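PDB 2HKE: diphosphomevalonate decarboxylase, putative from Trypanosoma brucei, which probably catalyses the ATP-dependent decarboxylation of (R)-5-diphosphomevalonate to isopentenyl diphosphate in the mevalonate route to sterols. Local coordinates for residues A[14-19]-A[37-42]; A[28-33]-A[156-161]. The protein carries 1 engineered substitution. One frame throughout, in Å; residues are numbered along the deposited sequence.

Contact 1 (A[14-19]-A[37-42]). With SO4 (sulfate ion), chain E; SO4 (sulfate ion), chain C.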
# COMPACT_ATOMS: atom_id res chain seq x y z
N ILE A 14 0.66 -2.72 -1.81
CA ILE A 14 1.84 -3.07 -1.02
C ILE A 14 3.08 -3.03 -1.88
O ILE A 14 3.20 -3.80 -2.82
CB ILE A 14 1.69 -4.43 -0.25
CG1 ILE A 14 2.95 -4.73 0.59
CG2 ILE A 14 1.39 -5.60 -1.23
CD1 ILE A 14 3.15 -3.68 1.73
N ALA A 15 4.02 -2.15 -1.52
CA ALA A 15 5.29 -2.07 -2.23
C ALA A 15 6.17 -3.26 -1.86
O ALA A 15 6.38 -3.51 -0.67
CB ALA A 15 6.05 -0.83 -1.88
N PHE A 16 6.67 -3.97 -2.87
CA PHE A 16 7.74 -4.97 -2.61
C PHE A 16 9.13 -4.41 -2.90
O PHE A 16 10.11 -4.95 -2.37
CB PHE A 16 7.46 -6.28 -3.32
CG PHE A 16 7.19 -6.12 -4.76
CD1 PHE A 16 8.22 -6.14 -5.64
CD2 PHE A 16 5.90 -5.94 -5.25
CE1 PHE A 16 8.03 -5.96 -6.99
CE2 PHE A 16 5.71 -5.75 -6.63
CZ PHE A 16 6.78 -5.79 -7.48
N ILE A 17 9.22 -3.39 -3.77
CA ILE A 17 10.39 -2.57 -3.94
C ILE A 17 10.02 -1.22 -3.36
O ILE A 17 9.08 -0.54 -3.80
CB ILE A 17 10.95 -2.52 -5.38
CG1 ILE A 17 11.48 -3.93 -5.74
CG2 ILE A 17 12.08 -1.41 -5.46
CD1 ILE A 17 11.77 -4.07 -7.21
N LYS A 18 10.70 -0.89 -2.28
CA LYS A 18 10.25 0.19 -1.42
C LYS A 18 10.47 1.65 -1.84
O LYS A 18 11.53 2.01 -2.32
CB LYS A 18 10.88 -0.00 -0.06
CG LYS A 18 10.66 -1.41 0.55
CD LYS A 18 9.18 -1.62 0.84
CE LYS A 18 8.91 -2.91 1.61
NZ LYS A 18 7.42 -3.10 1.91
N TYR A 19 9.45 2.47 -1.57
CA TYR A 19 9.56 3.91 -1.59
C TYR A 19 10.05 4.34 -0.18
O TYR A 19 9.39 4.10 0.79
CB TYR A 19 8.19 4.51 -1.88
CG TYR A 19 7.96 5.97 -1.52
CD1 TYR A 19 8.88 6.95 -1.88
CD2 TYR A 19 6.79 6.37 -0.87
CE1 TYR A 19 8.65 8.28 -1.55
CE2 TYR A 19 6.53 7.69 -0.57
CZ TYR A 19 7.47 8.63 -0.88
OH TYR A 19 7.20 9.93 -0.60
N PHE A 37 7.69 -0.41 -6.55
CA PHE A 37 6.99 -1.40 -7.33
C PHE A 37 6.06 -2.07 -6.34
O PHE A 37 6.53 -2.52 -5.28
CB PHE A 37 8.05 -2.40 -7.87
CG PHE A 37 7.69 -3.08 -9.20
CD1 PHE A 37 6.39 -3.22 -9.67
CD2 PHE A 37 8.72 -3.69 -9.90
CE1 PHE A 37 6.15 -3.88 -10.89
CE2 PHE A 37 8.50 -4.35 -11.10
CZ PHE A 37 7.19 -4.46 -11.59
N SER A 38 4.76 -2.15 -6.67
CA SER A 38 3.79 -2.64 -5.71
C SER A 38 2.77 -3.54 -6.38
O SER A 38 2.66 -3.59 -7.62
CB SER A 38 3.05 -1.49 -5.05
OG SER A 38 2.44 -0.66 -6.04
N ILE A 39 2.09 -4.30 -5.54
CA ILE A 39 0.92 -5.06 -5.94
C ILE A 39 -0.29 -4.33 -5.41
O ILE A 39 -0.42 -4.03 -4.22
CB ILE A 39 0.95 -6.50 -5.37
CG1 ILE A 39 2.14 -7.28 -5.91
CG2 ILE A 39 -0.37 -7.29 -5.69
CD1 ILE A 39 2.19 -8.69 -5.41
N THR A 40 -1.27 -4.11 -6.29
CA THR A 40 -2.50 -3.54 -5.88
C THR A 40 -3.41 -4.63 -5.26
O THR A 40 -3.54 -5.69 -5.83
CB THR A 40 -3.18 -2.95 -7.11
OG1 THR A 40 -2.29 -2.03 -7.73
CG2 THR A 40 -4.48 -2.28 -6.72
N LEU A 41 -4.01 -4.35 -4.12
CA LEU A 41 -4.85 -5.31 -3.44
C LEU A 41 -6.31 -5.13 -3.92
O LEU A 41 -6.64 -4.12 -4.55
CB LEU A 41 -4.78 -5.11 -1.94
CG LEU A 41 -3.45 -5.46 -1.27
CD1 LEU A 41 -3.93 -5.87 0.20
CD2 LEU A 41 -2.73 -6.56 -1.97
N SER A 42 -7.14 -6.11 -3.60
CA SER A 42 -8.59 -5.99 -3.76
C SER A 42 -9.17 -4.88 -2.90
O SER A 42 -8.71 -4.63 -1.80
CB SER A 42 -9.28 -7.31 -3.40
OG SER A 42 -10.68 -7.19 -3.61
S SO4 E . -11.22 -5.78 -6.81
O1 SO4 E . -11.05 -4.49 -6.14
O2 SO4 E . -11.83 -6.70 -5.84
O3 SO4 E . -12.19 -5.58 -7.90
O4 SO4 E . -10.02 -6.50 -7.28
S SO4 C . 4.45 10.59 1.62
O1 SO4 C . 5.29 11.56 2.28
O2 SO4 C . 4.71 9.27 2.15
O3 SO4 C . 3.04 10.90 1.83
O4 SO4 C . 4.76 10.57 0.18
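F16 and I17 both turn their backbone N-H groups to the carbonyl of F37, which makes this antiparallel pairing in the S5-like N-terminal domain a classic beta bulge. F37 O accepts from F16 N at 2.8 Å, a bent bond (139° at the hydrogen). I17 N reaches the same oxygen at 3.2 Å, nearly straight; both donors lie in the carbonyl plane. Before the bulge, I14 and I39 form a regular hydrogen-bonded pair, and A15 faces S38 across the non-hydrogen-bonded position. The register shifts by one where the chain turns a corner at F16, leading on to K18 and Y19. K18 NZ, salt-bridged to D293, bonds A15 O at 2.8 Å; S42 OG donates to O2 of the chain E sulfate at 2.6 Å.

With CG between its backbone N and carbonyl carbon, F16 runs its ring beside that of F37. F16 CZ sits over one face of the F37 ring, 3.3 Å from F37 CG, the planes oblique at 37°. I17 packs CB against F37 CB.

I232 of helix 213-234 lies on F16, M225 on I17 and F37, and S229 on F37; helix 237-256 covers F16, I17 and I39, and strand 155-159 continues the sheet beyond strand 36-40.

Contact 2 (A[28-33]-A[156-161])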
# COMPACT_ATOMS: atom_id res chain seq x y z
N THR A 28 7.73 18.81 -1.87
CA THR A 28 6.39 19.34 -2.09
C THR A 28 5.71 18.61 -3.20
O THR A 28 4.53 18.21 -3.06
CB THR A 28 6.44 20.84 -2.39
OG1 THR A 28 7.04 21.50 -1.29
CG2 THR A 28 5.06 21.39 -2.63
N LEU A 29 6.44 18.46 -4.31
CA LEU A 29 5.94 17.69 -5.47
C LEU A 29 5.86 16.18 -5.25
O LEU A 29 5.14 15.53 -6.01
CB LEU A 29 6.75 17.97 -6.74
CG LEU A 29 6.60 19.41 -7.26
CD1 LEU A 29 7.57 19.62 -8.38
CD2 LEU A 29 5.18 19.70 -7.74
N ILE A 30 6.52 15.65 -4.21
CA ILE A 30 6.51 14.20 -3.91
C ILE A 30 7.22 13.45 -5.07
O ILE A 30 6.64 12.66 -5.82
CB ILE A 30 5.09 13.65 -3.60
CG1 ILE A 30 4.26 14.64 -2.71
CG2 ILE A 30 5.18 12.23 -2.98
CD1 ILE A 30 4.92 14.98 -1.38
N LEU A 31 8.53 13.69 -5.17
CA LEU A 31 9.39 13.09 -6.18
C LEU A 31 10.40 12.21 -5.45
O LEU A 31 11.11 12.68 -4.55
CB LEU A 31 10.13 14.16 -7.02
CG LEU A 31 9.27 15.33 -7.46
CD1 LEU A 31 10.14 16.32 -8.24
CD2 LEU A 31 8.15 14.82 -8.32
N PRO A 32 10.40 10.91 -5.75
CA PRO A 32 11.14 9.99 -4.91
C PRO A 32 12.61 9.86 -5.35
O PRO A 32 12.94 10.23 -6.48
CB PRO A 32 10.40 8.71 -5.10
CG PRO A 32 9.95 8.75 -6.52
CD PRO A 32 9.66 10.21 -6.79
N THR A 33 13.45 9.35 -4.45
CA THR A 33 14.85 9.04 -4.82
C THR A 33 15.01 7.84 -5.74
O THR A 33 16.03 7.69 -6.40
CB THR A 33 15.70 8.78 -3.56
OG1 THR A 33 15.05 7.80 -2.71
CG2 THR A 33 15.85 10.02 -2.76
N VAL A 156 2.41 -2.57 -10.29
CA VAL A 156 2.51 -1.17 -10.66
C VAL A 156 3.87 -0.62 -10.27
O VAL A 156 4.30 -0.80 -9.12
CB VAL A 156 1.38 -0.37 -9.96
CG1 VAL A 156 1.43 1.11 -10.27
CG2 VAL A 156 -0.00 -0.99 -10.34
N ILE A 157 4.51 0.04 -11.22
CA ILE A 157 5.76 0.76 -10.99
C ILE A 157 5.51 2.25 -10.80
O ILE A 157 4.89 2.89 -11.62
CB ILE A 157 6.71 0.58 -12.16
CG1 ILE A 157 7.12 -0.90 -12.29
CG2 ILE A 157 7.98 1.47 -11.98
CD1 ILE A 157 7.83 -1.20 -13.67
N TRP A 158 6.06 2.83 -9.73
CA TRP A 158 6.12 4.26 -9.64
C TRP A 158 7.47 4.64 -10.24
O TRP A 158 8.53 4.32 -9.64
CB TRP A 158 6.05 4.70 -8.15
CG TRP A 158 6.10 6.17 -7.93
CD1 TRP A 158 6.14 7.14 -8.89
CD2 TRP A 158 6.18 6.84 -6.67
NE1 TRP A 158 6.22 8.39 -8.30
CE2 TRP A 158 6.24 8.23 -6.94
CE3 TRP A 158 6.18 6.41 -5.34
CZ2 TRP A 158 6.32 9.19 -5.94
CZ3 TRP A 158 6.28 7.40 -4.33
CH2 TRP A 158 6.32 8.76 -4.66
N ASN A 159 7.43 5.22 -11.43
CA ASN A 159 8.60 5.73 -12.11
C ASN A 159 9.05 7.04 -11.47
O ASN A 159 8.29 7.99 -11.39
CB ASN A 159 8.30 5.93 -13.62
CG ASN A 159 7.78 4.69 -14.25
OD1 ASN A 159 8.54 3.77 -14.54
ND2 ASN A 159 6.46 4.59 -14.34
N LYS A 160 10.30 7.11 -11.00
CA LYS A 160 10.79 8.31 -10.31
C LYS A 160 10.84 9.56 -11.16
O LYS A 160 10.65 10.66 -10.65
CB LYS A 160 12.15 8.08 -9.65
CG LYS A 160 13.27 7.80 -10.54
CD LYS A 160 14.54 7.71 -9.67
CE LYS A 160 15.59 6.97 -10.42
NZ LYS A 160 15.91 7.68 -11.67
N GLY A 161 11.04 9.38 -12.46
CA GLY A 161 11.17 10.53 -13.35
C GLY A 161 12.50 11.24 -13.16
O GLY A 161 13.29 10.96 -12.22
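W158 holds CG trans to its backbone N (chi1 180°), and a chi2 near 4° describes the turn of the indole that lays one face of its six-membered ring against P32 and brings its edge to I30. K160 is set differently: its CG lies between the backbone N and the carbonyl carbon, and the chain then runs nearly extended past T33 before bending at its last torsion. The fold element is a loop of the S5-like N-terminal domain, between strands 5-15 and 36-40, which packs against strand 155-159 and the residues that follow it. The interaction at its centre is a CH-pi contact between proline and tryptophan.

The evidence for the CH-pi assignment is the position of P32 CG, which stands 3.9 Å from the centroid of the W158 six-membered ring and 21° off its normal, over the face. P32 CD comes to 3.6 Å from W158 CZ2, so two ring carbons of the proline share the contact. I30 meets the same indole in two other ways: its carbonyl oxygen lies in the ring plane at the edge, 3.5 Å from W158 CZ2, while its CG2 methyl touches W158 CH2 at 4.0 Å.

No hydrogen bond joins the two segments; polar bonds to neighbouring residues tie them together indirectly. R23 NH1 donates to both P32 O and K160 O, and D35 OD1 accepts from K160 N. Around the tryptophan, C148 and C169 add further packing.

Beyond the indole, the aliphatic part of K160 extends the join along the loop. K160 CB lies 3.9 Å from P32 CG, and K160 CD reaches to 3.6 Å from T33 O.

Overall arrangement
Strands 36-40 and 155-159 are neighbours in one sheet and connect contact 1 with contact 2, whose centres lie about 14 Å apart. S38 N approaches V156 O at 2.8 Å, a probable hydrogen bond between the strands, and F37 CE1 packs 3.4 Å from I157 CG1. A second connection is the edge-to-face ring pair between the Y19 loop and W158 of strand 155-159, with Y19 CG 3.6 Å from W158 CZ3. Y19 OH donates to O4 of the chain C sulfate at 2.6 Å, and the I30 side chain comes, at nearest atoms, within about 4 Å of the same sulfate. This ion probably derives from the crystallisation liquor, although K22, R77 and S144 also bind it, consistent with an anion-binding pocket.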